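Local coordinates for sensor protein (Vibrio parahaemolyticus, PDB 3I9Y) that serves as a TMAO-responsive receptor, here represented by its sensor domain, and probably acts as an ATP-dependent histidine kinase that feeds a two-component phosphorelay, at residues A[6-11]-A[50-55]; A[14-19]-A[259-264]; A[80-85]-A[243-248]; A[167-172]-A[197-202]; A[177-182]-A[190-195]. All blocks are in the same frame, centred on the assembly; numbering follows the deposited sequence.

Contact 1: residues A[6-11]-A[50-55]; sequences MIEARQ and LTHIKE
Glu8 reaches across from helix 5-27 to His52 and Glu55 on helix 32-58, at one end of a four-helix bundle. The two segments run nearly antiparallel (154°), with axes 9.0 Å apart at closest approach. Followed outward, Glu8 first passes its CB by the carbonyl of the facing helix, 3.9 Å from His52 O. The first torsion sets CG beside the backbone N (chi1 -65°), where Glu8 CG comes to rest 3.5 Å from Glu55 CB. A bend at chi2 then turns the carboxylate, and its carbon stays on the same methylene, with Glu8 CD also 3.5 Å from Glu55 CB. Of the two oxygens, Glu8 OE2 is 3.9 Å from Glu55 CG, while OE1 points to the edge of the His52 imidazole, where its modelled place is too close to be trusted. The ring itself receives Gln11 on one face: Gln11 CB stands 3.9 Å from the ring centroid, only 9° off the normal, a CH-pi contact. Thr51 OG1 lies over the opposite face, and Val12 and Leu15 add apolar cover. Glu8 and Glu55 thus touch through their carbons, and their carboxylates stay apart, with Glu8 OE2 5.0 Å from Glu55 OE1. Such nearby negative charge would probably favour a protonated His52, although its charge is not seen.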
# COMPACT_ATOMS: atom_id res chain seq x y z
N MET A 6 -10.21 37.41 -12.24
CA MET A 6 -9.96 37.29 -10.85
C MET A 6 -11.03 36.40 -10.12
O MET A 6 -10.72 35.66 -9.23
CB MET A 6 -9.84 38.68 -10.29
CG MET A 6 -10.19 38.78 -8.87
SD MET A 6 -10.54 40.56 -8.37
CE MET A 6 -9.15 41.37 -9.35
N ILE A 7 -12.27 36.48 -10.54
CA ILE A 7 -13.34 35.72 -9.99
C ILE A 7 -13.05 34.14 -10.23
O ILE A 7 -13.24 33.34 -9.29
CB ILE A 7 -14.67 36.09 -10.58
CG1 ILE A 7 -15.19 37.39 -9.90
CG2 ILE A 7 -15.65 34.89 -10.54
CD1 ILE A 7 -16.51 37.91 -10.47
N GLU A 8 -12.70 33.78 -11.47
CA GLU A 8 -12.29 32.42 -11.83
C GLU A 8 -11.04 32.02 -11.08
O GLU A 8 -11.08 30.92 -10.58
CB GLU A 8 -12.05 32.24 -13.36
CG GLU A 8 -13.30 32.41 -14.20
CD GLU A 8 -14.52 31.65 -13.67
OE1 GLU A 8 -14.39 30.43 -13.41
OE2 GLU A 8 -15.67 32.17 -13.53
N ALA A 9 -10.00 32.86 -10.91
CA ALA A 9 -8.80 32.45 -10.25
C ALA A 9 -8.98 32.11 -8.75
O ALA A 9 -8.28 31.21 -8.21
CB ALA A 9 -7.57 33.52 -10.37
N ARG A 10 -9.87 32.85 -8.07
CA ARG A 10 -10.07 32.65 -6.64
C ARG A 10 -10.72 31.22 -6.51
O ARG A 10 -10.41 30.54 -5.59
CB ARG A 10 -11.04 33.71 -6.14
CG ARG A 10 -10.42 35.09 -5.99
CD ARG A 10 -11.56 36.20 -5.55
NE ARG A 10 -11.91 35.85 -4.16
CZ ARG A 10 -13.02 35.22 -3.77
NH1 ARG A 10 -13.96 34.87 -4.69
NH2 ARG A 10 -13.16 34.91 -2.44
N GLN A 11 -11.74 30.90 -7.33
CA GLN A 11 -12.38 29.62 -7.32
C GLN A 11 -11.32 28.48 -7.66
O GLN A 11 -11.29 27.44 -7.01
CB GLN A 11 -13.51 29.63 -8.22
CG GLN A 11 -14.68 30.35 -7.47
CD GLN A 11 -15.87 30.61 -8.43
OE1 GLN A 11 -15.79 31.56 -9.34
NE2 GLN A 11 -16.95 29.84 -8.29
N LEU A 50 -12.18 22.23 -13.31
CA LEU A 50 -11.90 22.24 -14.75
C LEU A 50 -12.89 23.29 -15.41
O LEU A 50 -12.47 23.94 -16.35
CB LEU A 50 -12.10 20.85 -15.39
CG LEU A 50 -10.92 19.98 -14.92
CD1 LEU A 50 -11.16 18.59 -15.52
CD2 LEU A 50 -9.68 20.50 -15.26
N THR A 51 -14.16 23.41 -14.95
CA THR A 51 -14.96 24.42 -15.55
C THR A 51 -14.45 25.84 -15.23
O THR A 51 -14.59 26.76 -16.03
CB THR A 51 -16.45 24.34 -15.22
OG1 THR A 51 -16.67 25.06 -14.02
CG2 THR A 51 -16.92 22.86 -14.99
N HIS A 52 -13.81 26.07 -14.12
CA HIS A 52 -13.36 27.44 -13.93
C HIS A 52 -12.08 27.68 -14.77
O HIS A 52 -11.79 28.81 -15.23
CB HIS A 52 -13.06 27.72 -12.42
CG HIS A 52 -14.30 27.77 -11.60
ND1 HIS A 52 -14.60 26.81 -10.65
CD2 HIS A 52 -15.42 28.54 -11.70
CE1 HIS A 52 -15.84 26.97 -10.20
NE2 HIS A 52 -16.37 28.01 -10.82
N ILE A 53 -11.29 26.62 -14.97
CA ILE A 53 -10.08 26.80 -15.72
C ILE A 53 -10.51 27.12 -17.18
O ILE A 53 -9.89 27.93 -17.87
CB ILE A 53 -9.19 25.51 -15.79
CG1 ILE A 53 -8.68 25.13 -14.45
CG2 ILE A 53 -8.02 25.76 -16.74
CD1 ILE A 53 -7.80 26.14 -14.15
N LYS A 54 -11.52 26.44 -17.66
CA LYS A 54 -12.02 26.69 -19.00
C LYS A 54 -12.55 28.15 -19.10
O LYS A 54 -12.26 28.80 -20.08
CB LYS A 54 -13.18 25.79 -19.34
CG LYS A 54 -13.76 25.97 -20.82
CD LYS A 54 -15.19 25.28 -20.95
CE LYS A 54 -15.53 25.04 -22.47
NZ LYS A 54 -16.46 23.93 -22.68
N GLU A 55 -13.36 28.64 -18.16
CA GLU A 55 -13.78 30.05 -18.23
C GLU A 55 -12.57 30.98 -18.35
O GLU A 55 -12.63 31.86 -19.19
CB GLU A 55 -14.45 30.59 -16.98
CG GLU A 55 -15.74 30.23 -16.87
CD GLU A 55 -16.56 30.76 -18.05
OE1 GLU A 55 -16.66 32.01 -18.39
OE2 GLU A 55 -17.07 29.80 -18.62

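Contact 2: residues A[14-19]-A[259-264]; sequences ELSTRI and ELNSTV
Ser16 OG turns back to its own helix and forward to the facing one: it is hydrogen-bonded to the carbonyl oxygen of Val12, one turn earlier, and lies 3.2 Å from the modelled OD1 of Asn261. The contact sits inside a four-helix bundle, one of the two stacked end to end in this sensor domain, and pairs helix 5-27 with the C-terminal half of helix 232-267. The CB of Ser16 points toward the other segment. Its hydroxyl is placed beside the backbone N (chi1 -63°), from where it can reach the Val12 carbonyl while still facing Asn261. The amide of Asn261 is probably turned over in the model, so which of its two ends faces the serine is uncertain. Backbones stay well apart here, Ser16 CA being 8.2 Å from Asn261 CA, and the two short polar side chains only just bridge the gap. Around them, Phe257 packs on Ser16, Val12 and Ser13 touch Asn261, and Val264 reaches Ala9 and Val12. On the inner side Leu260 leans toward the serine while also meeting Leu69 and Asn72 of helix 63-114; its methyl CD2 ends 4.4 Å from Ser16 OG.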
# COMPACT_ATOMS: atom_id res chain seq x y z
N GLU A 14 -9.21 28.02 -4.50
CA GLU A 14 -9.83 27.36 -3.41
C GLU A 14 -10.18 25.90 -3.73
O GLU A 14 -10.04 25.06 -2.79
CB GLU A 14 -11.04 28.14 -2.95
CG GLU A 14 -11.31 27.83 -1.37
CD GLU A 14 -12.43 26.89 -1.43
OE1 GLU A 14 -12.85 26.98 -2.68
OE2 GLU A 14 -12.85 26.10 -0.36
N LEU A 15 -10.54 25.57 -5.00
CA LEU A 15 -10.82 24.17 -5.36
C LEU A 15 -9.40 23.38 -5.27
O LEU A 15 -9.35 22.28 -4.82
CB LEU A 15 -11.46 24.00 -6.75
CG LEU A 15 -12.87 24.24 -6.52
CD1 LEU A 15 -13.43 24.57 -7.93
CD2 LEU A 15 -13.60 23.02 -5.97
N SER A 16 -8.27 23.99 -5.55
CA SER A 16 -6.99 23.40 -5.44
C SER A 16 -6.77 22.95 -3.96
O SER A 16 -6.41 21.74 -3.68
CB SER A 16 -5.86 24.35 -5.73
OG SER A 16 -6.07 24.70 -7.11
N THR A 17 -6.94 23.89 -3.04
CA THR A 17 -6.78 23.47 -1.66
C THR A 17 -7.83 22.44 -1.22
O THR A 17 -7.47 21.49 -0.53
CB THR A 17 -6.49 24.67 -0.61
OG1 THR A 17 -7.44 24.61 0.46
CG2 THR A 17 -6.23 25.81 -1.19
N ARG A 18 -9.04 22.47 -1.70
CA ARG A 18 -9.91 21.41 -1.38
C ARG A 18 -9.48 20.01 -1.94
O ARG A 18 -9.67 18.92 -1.21
CB ARG A 18 -11.35 21.71 -1.84
CG ARG A 18 -11.82 22.64 -0.76
CD ARG A 18 -12.95 23.61 -1.05
NE ARG A 18 -13.86 22.88 -1.83
CZ ARG A 18 -15.10 23.28 -2.12
NH1 ARG A 18 -15.48 24.48 -1.62
NH2 ARG A 18 -15.95 22.41 -2.89
N ILE A 19 -8.95 20.00 -3.20
CA ILE A 19 -8.60 18.78 -3.82
C ILE A 19 -7.44 18.22 -3.03
O ILE A 19 -7.36 17.00 -2.87
CB ILE A 19 -8.20 19.03 -5.31
CG1 ILE A 19 -9.58 19.16 -6.10
CG2 ILE A 19 -7.38 17.89 -5.88
CD1 ILE A 19 -9.20 19.73 -7.55
N GLU A 259 2.32 24.82 -9.12
CA GLU A 259 2.58 25.32 -10.45
C GLU A 259 1.27 25.74 -11.23
O GLU A 259 1.30 26.71 -12.04
CB GLU A 259 3.27 24.30 -11.37
CG GLU A 259 4.70 24.04 -10.97
CD GLU A 259 5.24 22.54 -11.49
OE1 GLU A 259 4.81 22.01 -12.66
OE2 GLU A 259 6.15 21.94 -10.68
N LEU A 260 0.16 25.04 -11.07
CA LEU A 260 -1.00 25.42 -11.78
C LEU A 260 -1.46 26.91 -11.32
O LEU A 260 -1.85 27.75 -12.19
CB LEU A 260 -2.12 24.50 -11.45
CG LEU A 260 -3.50 24.95 -11.83
CD1 LEU A 260 -3.52 24.98 -13.33
CD2 LEU A 260 -4.69 23.95 -11.24
N ASN A 261 -1.46 27.19 -10.01
CA ASN A 261 -1.99 28.46 -9.55
C ASN A 261 -0.96 29.52 -9.88
O ASN A 261 -1.35 30.58 -10.20
CB ASN A 261 -2.28 28.42 -8.06
CG ASN A 261 -3.47 27.49 -7.79
OD1 ASN A 261 -3.31 26.26 -7.56
ND2 ASN A 261 -4.65 28.02 -8.00
N SER A 262 0.30 29.18 -9.97
CA SER A 262 1.28 30.18 -10.30
C SER A 262 1.11 30.58 -11.75
O SER A 262 1.24 31.75 -12.10
CB SER A 262 2.62 29.68 -10.02
OG SER A 262 3.40 30.16 -11.06
N THR A 263 0.68 29.68 -12.63
CA THR A 263 0.39 30.07 -14.04
C THR A 263 -0.96 30.82 -14.06
O THR A 263 -1.12 31.81 -14.83
CB THR A 263 0.24 28.84 -14.89
OG1 THR A 263 1.53 28.19 -15.01
CG2 THR A 263 -0.25 29.10 -16.32
N VAL A 264 -1.96 30.42 -13.25
CA VAL A 264 -3.17 31.21 -13.38
C VAL A 264 -2.87 32.64 -12.74
O VAL A 264 -3.44 33.55 -13.17
CB VAL A 264 -4.54 30.63 -12.77
CG1 VAL A 264 -4.43 29.19 -12.50
CG2 VAL A 264 -5.04 31.46 -11.61

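Contact 3: residues A[80-85]-A[243-248]; sequences LAELGV and NEQSQQ
Glu82 is the first residue of 80-85 to meet 243-248, through a carboxylate held out at full stretch toward Gln245. With CG anti to the backbone N (chi1 -180°) and the rest of the chain extended, its OE2 arrives 3.1 Å from Gln245 NE2, which donates a hydrogen bond. Gln245 comes to meet it folded, bent at chi2, and the two side chains cross at about a right angle. Their flat ends are nevertheless close to coplanar (21° apart): the acceptor stays near the amide plane, and NE2 lies nearly on the extension of the C-OE2 bond, with an N-H...O angle of 143°. The bond lies on the surface side, Glu82 being exposed. This is where helix 63-114, a predicted coiled coil, runs beside helix 232-267, the two long helices of the stacked four-helix bundles. Leu83, next in sequence, belongs to the inner side. Its CA is 6.4 Å from Ser246 CA, and its CD1 lies 4.1 Å from Ser246 O, a methyl against a helix carbonyl. The same leucine packs on Leu249 and Met250 farther along helix 232-267 and on Val23 and Leu26 of helix 5-27. Ser246 in turn touches Thr86, one turn past Glu82.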
# COMPACT_ATOMS: atom_id res chain seq x y z
N LEU A 80 -3.54 12.70 -10.45
CA LEU A 80 -4.65 12.23 -9.73
C LEU A 80 -5.14 10.83 -10.25
O LEU A 80 -5.59 10.01 -9.37
CB LEU A 80 -5.90 13.16 -9.69
CG LEU A 80 -5.51 14.56 -9.04
CD1 LEU A 80 -6.73 15.63 -9.26
CD2 LEU A 80 -5.45 14.54 -7.54
N ALA A 81 -5.05 10.52 -11.56
CA ALA A 81 -5.60 9.25 -12.03
C ALA A 81 -4.53 8.27 -11.51
O ALA A 81 -4.96 7.25 -11.13
CB ALA A 81 -5.47 9.05 -13.65
N GLU A 82 -3.24 8.57 -11.50
CA GLU A 82 -2.32 7.58 -11.08
C GLU A 82 -2.46 7.23 -9.54
O GLU A 82 -2.40 6.04 -9.15
CB GLU A 82 -0.90 7.97 -11.39
CG GLU A 82 0.06 6.97 -10.98
CD GLU A 82 1.47 7.26 -11.54
OE1 GLU A 82 1.64 8.16 -12.44
OE2 GLU A 82 2.41 6.55 -11.11
N LEU A 83 -2.70 8.23 -8.71
CA LEU A 83 -2.87 8.05 -7.30
C LEU A 83 -4.17 7.21 -7.20
O LEU A 83 -4.30 6.40 -6.36
CB LEU A 83 -3.18 9.43 -6.68
CG LEU A 83 -3.01 9.47 -5.20
CD1 LEU A 83 -1.51 9.31 -4.89
CD2 LEU A 83 -3.58 10.86 -4.55
N GLY A 84 -5.22 7.43 -7.95
CA GLY A 84 -6.37 6.52 -7.77
C GLY A 84 -6.03 5.01 -7.94
O GLY A 84 -6.54 4.16 -7.16
N VAL A 85 -5.23 4.65 -8.91
CA VAL A 85 -4.88 3.24 -9.21
C VAL A 85 -4.02 2.72 -8.00
O VAL A 85 -4.27 1.60 -7.49
CB VAL A 85 -4.02 3.22 -10.45
CG1 VAL A 85 -3.21 1.83 -10.64
CG2 VAL A 85 -5.00 3.57 -11.68
N ASN A 243 3.63 1.68 -1.55
CA ASN A 243 3.49 2.83 -0.58
C ASN A 243 4.50 3.93 -0.93
O ASN A 243 4.17 5.17 -0.84
CB ASN A 243 3.80 2.48 0.85
CG ASN A 243 2.63 1.61 1.44
OD1 ASN A 243 1.50 1.58 0.82
ND2 ASN A 243 2.85 0.90 2.60
N GLU A 244 5.67 3.52 -1.38
CA GLU A 244 6.65 4.54 -1.61
C GLU A 244 6.21 5.43 -2.93
O GLU A 244 6.33 6.67 -3.00
CB GLU A 244 7.91 3.79 -1.88
CG GLU A 244 8.82 4.53 -2.56
CD GLU A 244 10.14 4.29 -1.88
OE1 GLU A 244 11.12 3.79 -2.57
OE2 GLU A 244 10.15 4.63 -0.63
N GLN A 245 5.75 4.74 -3.92
CA GLN A 245 5.31 5.34 -5.13
C GLN A 245 4.08 6.26 -4.73
O GLN A 245 3.91 7.47 -5.11
CB GLN A 245 4.89 4.22 -6.10
CG GLN A 245 4.18 4.95 -7.15
CD GLN A 245 5.37 5.55 -8.15
OE1 GLN A 245 6.70 5.39 -7.83
NE2 GLN A 245 4.91 6.17 -9.32
N SER A 246 3.26 5.80 -3.82
CA SER A 246 2.15 6.67 -3.51
C SER A 246 2.59 7.96 -2.71
O SER A 246 2.04 9.11 -2.93
CB SER A 246 1.02 5.78 -2.97
OG SER A 246 0.50 6.41 -1.88
N GLN A 247 3.63 7.82 -1.88
CA GLN A 247 4.06 9.02 -1.17
C GLN A 247 4.73 10.03 -2.15
O GLN A 247 4.49 11.23 -2.04
CB GLN A 247 5.11 8.65 -0.07
CG GLN A 247 5.43 9.94 0.71
CD GLN A 247 4.07 10.95 1.15
OE1 GLN A 247 3.09 10.51 1.97
NE2 GLN A 247 4.01 12.28 0.52
N GLN A 248 5.53 9.53 -3.07
CA GLN A 248 6.14 10.40 -4.05
C GLN A 248 5.08 11.10 -4.90
O GLN A 248 5.22 12.35 -5.20
CB GLN A 248 6.95 9.61 -4.99
CG GLN A 248 8.18 9.37 -4.22
CD GLN A 248 9.06 8.22 -4.90
OE1 GLN A 248 8.81 7.86 -6.11
NE2 GLN A 248 10.05 7.65 -4.13

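Contact 4: residues A[167-172]-A[197-202]; sequences HLLAFK and ENNLKI
A helical hairpin, helix 158-180 followed by the antiparallel helix 186-208, supplies two helices of the second four-helix bundle in this sensor domain, and Leu169 carries the contact between them here. Leu169 points at the facing helix, its first torsion trans (chi1 -172°), and its two methyls divide the partners between them. Leu169 CD1 sits over the flat of the Asn199 carboxamide, 3.5 Å from Asn199 CG and almost as close to OD1. Leu169 CD2 goes to the other side, 3.5 Å from the backbone oxygen Asn199 O. It also presses on Ile202, three residues and about one turn after Asn199: the pair Leu169 CD2 and Ile202 CG2 is at 3.5 Å, tighter than usual for two methyls, with the side chains crossing at about a right angle. The amide under the leucine has its own partner, Asn199 ND2 being hydrogen-bonded to Gln176 OE1. Met173 packs against Asn199 and Leu200 nearby. Across the gap the contact is thus wholly one of van der Waals packing, one methyl on an amide face and the other against a methyl of Ile202; the bond from Asn199 to Gln176 probably limits rotation of that amide and keeps its face turned to the leucine.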
# COMPACT_ATOMS: atom_id res chain seq x y z
N HIS A 167 8.00 -26.74 19.29
CA HIS A 167 6.96 -25.84 19.79
C HIS A 167 7.46 -24.43 19.84
O HIS A 167 6.78 -23.54 19.23
CB HIS A 167 6.41 -26.37 21.08
CG HIS A 167 6.08 -25.31 22.07
ND1 HIS A 167 7.05 -24.71 22.88
CD2 HIS A 167 4.89 -24.76 22.42
CE1 HIS A 167 6.46 -23.82 23.67
NE2 HIS A 167 5.15 -23.84 23.42
N LEU A 168 8.66 -24.18 20.42
CA LEU A 168 9.20 -22.85 20.43
C LEU A 168 9.51 -22.33 19.01
O LEU A 168 9.24 -21.13 18.71
CB LEU A 168 10.54 -22.67 21.17
CG LEU A 168 10.25 -22.74 22.62
CD1 LEU A 168 11.69 -22.81 23.48
CD2 LEU A 168 9.40 -21.42 23.02
N LEU A 169 10.05 -23.18 18.16
CA LEU A 169 10.37 -22.75 16.81
C LEU A 169 9.06 -22.32 15.99
O LEU A 169 9.08 -21.38 15.23
CB LEU A 169 11.38 -23.77 16.07
CG LEU A 169 11.96 -23.28 14.64
CD1 LEU A 169 12.83 -21.81 14.59
CD2 LEU A 169 12.86 -24.39 13.84
N ALA A 170 7.95 -23.03 16.20
CA ALA A 170 6.70 -22.68 15.49
C ALA A 170 6.29 -21.29 16.10
O ALA A 170 5.90 -20.44 15.37
CB ALA A 170 5.55 -23.79 15.81
N PHE A 171 6.52 -21.01 17.43
CA PHE A 171 6.09 -19.71 17.88
C PHE A 171 7.04 -18.60 17.31
O PHE A 171 6.54 -17.47 16.99
CB PHE A 171 6.11 -19.62 19.44
CG PHE A 171 4.94 -20.34 20.11
CD1 PHE A 171 3.86 -20.78 19.30
CD2 PHE A 171 4.87 -20.49 21.50
CE1 PHE A 171 2.67 -21.42 19.86
CE2 PHE A 171 3.78 -21.06 22.12
CZ PHE A 171 2.65 -21.55 21.34
N LYS A 172 8.33 -18.89 17.19
CA LYS A 172 9.18 -17.87 16.70
C LYS A 172 8.84 -17.61 15.16
O LYS A 172 8.90 -16.49 14.72
CB LYS A 172 10.75 -18.18 16.69
CG LYS A 172 11.44 -16.70 16.21
CD LYS A 172 10.45 -15.14 15.84
CE LYS A 172 10.87 -13.50 15.73
NZ LYS A 172 9.91 -11.92 15.33
N GLU A 197 12.71 -18.18 6.20
CA GLU A 197 12.95 -19.38 5.36
C GLU A 197 14.00 -20.39 6.01
O GLU A 197 13.90 -21.61 5.85
CB GLU A 197 13.56 -18.98 4.03
CG GLU A 197 13.90 -20.22 3.20
CD GLU A 197 14.36 -19.82 1.74
OE1 GLU A 197 15.12 -18.81 1.51
OE2 GLU A 197 13.90 -20.52 0.79
N ASN A 198 15.01 -19.86 6.66
CA ASN A 198 16.09 -20.73 7.29
C ASN A 198 15.36 -21.51 8.47
O ASN A 198 15.47 -22.72 8.57
CB ASN A 198 17.19 -19.85 7.86
CG ASN A 198 18.07 -19.12 6.74
OD1 ASN A 198 18.19 -19.61 5.53
ND2 ASN A 198 18.70 -17.94 7.15
N ASN A 199 14.47 -20.83 9.21
CA ASN A 199 13.71 -21.50 10.31
C ASN A 199 12.88 -22.58 9.82
O ASN A 199 12.78 -23.62 10.43
CB ASN A 199 12.87 -20.54 11.03
CG ASN A 199 13.64 -19.76 11.87
OD1 ASN A 199 14.76 -20.19 12.08
ND2 ASN A 199 13.17 -18.57 12.40
N LEU A 200 12.21 -22.36 8.69
CA LEU A 200 11.42 -23.39 8.10
C LEU A 200 12.28 -24.68 7.74
O LEU A 200 11.83 -25.82 7.86
CB LEU A 200 10.79 -22.78 6.87
CG LEU A 200 9.90 -23.83 6.36
CD1 LEU A 200 8.52 -23.85 7.15
CD2 LEU A 200 9.60 -23.49 4.98
N LYS A 201 13.49 -24.43 7.19
CA LYS A 201 14.46 -25.51 6.84
C LYS A 201 14.85 -26.26 8.21
O LYS A 201 14.74 -27.48 8.26
CB LYS A 201 15.76 -24.87 6.22
CG LYS A 201 15.50 -24.16 4.78
CD LYS A 201 16.92 -23.91 3.89
CE LYS A 201 16.94 -22.62 2.95
NZ LYS A 201 17.96 -21.55 3.51
N ILE A 202 15.28 -25.52 9.24
CA ILE A 202 15.62 -26.11 10.52
C ILE A 202 14.41 -26.95 11.06
O ILE A 202 14.53 -28.07 11.49
CB ILE A 202 15.93 -25.07 11.50
CG1 ILE A 202 17.33 -24.53 11.12
CG2 ILE A 202 15.99 -25.71 13.02
CD1 ILE A 202 17.77 -23.27 12.01

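Contact 5: residues A[177-182]-A[190-195]; sequences IEEART and QQIQTA
Ile192 pushes its CD1 methyl against the side chain of Glu179. The glutamate is stretched out from CB onward (chi1 171°, chi2 169°) and crosses the isoleucine at a slant, with two of its atoms near the methyl: Ile192 CD1 is 3.8 Å from Glu179 CG and 3.1 Å from Glu179 OE1, a close approach. That oxygen is in a salt bridge with Arg188. In Ile192, chi1 of -73° sets CG1, and with it CD1, beside the backbone N; CG2 is left anti to that N, where Ile192 CG2 meets Ala180 CB at 4.1 Å. Just beyond, the helix ends, and Glu179 O accepts twice from Thr182, from its backbone N and from its hydroxyl, Thr182 OG1 lying 2.8 Å away on a lone pair. Next to it in sequence, Arg181 NH1 forms a salt bridge with Glu178 OE1 at 2.9 Å, and its NH2 binds Asp98. The contact lies near the turn joining helices 158-180 and 186-208; helix 232-267 covers Ala180 through Phe233 and Leu236, while Ile177 packs on Val101 and Met104 of helix 63-114.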
# COMPACT_ATOMS: atom_id res chain seq x y z
N ILE A 177 6.38 -13.64 11.09
CA ILE A 177 5.36 -13.23 10.14
C ILE A 177 4.59 -12.03 10.76
O ILE A 177 4.44 -11.08 10.03
CB ILE A 177 4.40 -14.36 9.94
CG1 ILE A 177 5.16 -15.41 9.09
CG2 ILE A 177 3.31 -13.87 8.93
CD1 ILE A 177 4.09 -16.67 8.82
N GLU A 178 4.15 -12.02 12.07
CA GLU A 178 3.44 -10.85 12.64
C GLU A 178 4.37 -9.63 12.56
O GLU A 178 3.90 -8.49 12.26
CB GLU A 178 3.09 -11.08 14.21
CG GLU A 178 2.11 -12.29 14.24
CD GLU A 178 0.66 -11.94 13.93
OE1 GLU A 178 0.40 -10.77 13.60
OE2 GLU A 178 -0.18 -12.88 14.05
N GLU A 179 5.71 -9.80 12.78
CA GLU A 179 6.53 -8.61 12.79
C GLU A 179 6.68 -8.04 11.30
O GLU A 179 6.66 -6.81 11.06
CB GLU A 179 7.95 -9.00 13.22
CG GLU A 179 8.76 -7.79 13.00
CD GLU A 179 10.13 -7.83 13.57
OE1 GLU A 179 10.73 -8.92 13.50
OE2 GLU A 179 10.68 -6.71 14.04
N ALA A 180 6.96 -8.97 10.35
CA ALA A 180 7.16 -8.64 8.98
C ALA A 180 5.98 -7.78 8.40
O ALA A 180 6.32 -6.79 7.77
CB ALA A 180 7.36 -9.86 8.05
N ARG A 181 4.69 -7.97 8.77
CA ARG A 181 3.71 -7.18 8.05
C ARG A 181 3.62 -5.81 8.65
O ARG A 181 2.78 -5.00 8.20
CB ARG A 181 2.41 -7.90 8.10
CG ARG A 181 2.00 -7.82 9.49
CD ARG A 181 1.16 -8.92 9.95
NE ARG A 181 -0.22 -8.70 9.76
CZ ARG A 181 -1.27 -9.09 10.45
NH1 ARG A 181 -1.41 -9.76 11.55
NH2 ARG A 181 -2.41 -9.24 9.64
N THR A 182 4.45 -5.48 9.67
CA THR A 182 4.33 -4.12 10.26
C THR A 182 5.59 -3.36 9.86
O THR A 182 5.69 -2.25 10.17
CB THR A 182 4.39 -4.05 11.82
OG1 THR A 182 5.71 -4.48 12.25
CG2 THR A 182 3.27 -4.92 12.48
N GLN A 190 13.33 -7.93 3.81
CA GLN A 190 14.07 -9.04 3.18
C GLN A 190 14.86 -9.95 4.14
O GLN A 190 15.11 -11.12 3.89
CB GLN A 190 15.06 -8.40 2.19
CG GLN A 190 14.28 -7.51 1.24
CD GLN A 190 15.13 -7.12 -0.02
OE1 GLN A 190 15.84 -6.10 -0.08
NE2 GLN A 190 15.10 -7.99 -0.99
N GLN A 191 15.38 -9.34 5.18
CA GLN A 191 16.08 -10.13 6.18
C GLN A 191 15.12 -11.12 6.94
O GLN A 191 15.46 -12.28 7.24
CB GLN A 191 16.48 -9.11 7.10
CG GLN A 191 17.68 -9.38 7.72
CD GLN A 191 18.11 -8.01 8.22
OE1 GLN A 191 18.69 -7.21 7.41
NE2 GLN A 191 17.70 -7.65 9.53
N ILE A 192 13.87 -10.64 7.20
CA ILE A 192 12.91 -11.51 7.93
C ILE A 192 12.51 -12.54 7.02
O ILE A 192 12.43 -13.69 7.37
CB ILE A 192 11.66 -10.78 8.38
CG1 ILE A 192 12.13 -9.94 9.50
CG2 ILE A 192 10.75 -11.80 9.14
CD1 ILE A 192 10.96 -9.63 10.46
N GLN A 193 12.40 -12.20 5.74
CA GLN A 193 12.07 -13.27 4.80
C GLN A 193 13.13 -14.41 4.79
O GLN A 193 12.82 -15.61 4.63
CB GLN A 193 12.06 -12.66 3.38
CG GLN A 193 11.85 -13.62 2.24
CD GLN A 193 11.76 -12.80 0.84
OE1 GLN A 193 12.38 -11.71 0.63
NE2 GLN A 193 11.01 -13.36 -0.11
N THR A 194 14.44 -14.05 4.79
CA THR A 194 15.38 -15.20 4.58
C THR A 194 15.52 -15.87 6.01
O THR A 194 15.63 -17.08 6.15
CB THR A 194 16.82 -14.79 4.02
OG1 THR A 194 17.59 -14.28 5.11
CG2 THR A 194 16.80 -13.77 3.04
N ALA A 195 15.39 -15.07 7.04
CA ALA A 195 15.36 -15.66 8.36
C ALA A 195 14.14 -16.68 8.55
O ALA A 195 14.27 -17.78 9.12
CB ALA A 195 15.29 -14.58 9.37

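How the contacts relate
The five contacts are strung along a long all-helical rod made of two stacked four-helix bundles. Contacts 1 and 2 share helix 5-27 and touch, their centres about 10 Å apart, with His52 against Leu15. Contact 3 lies nearest the middle, about 9 Å from the chain's centre; it meets contact 2 where Ile19 packs on Leu80. Its centre is about 25 Å from that of contact 5, and their nearest atoms are about 8 Å apart. Contacts 4 and 5 lie along one hairpin, centres about 13 Å apart, with a long, weak ion pair from Lys172 to Glu179. Contacts 1 and 4, about 63 Å apart between centres, fall on opposite sides of the chain's centre.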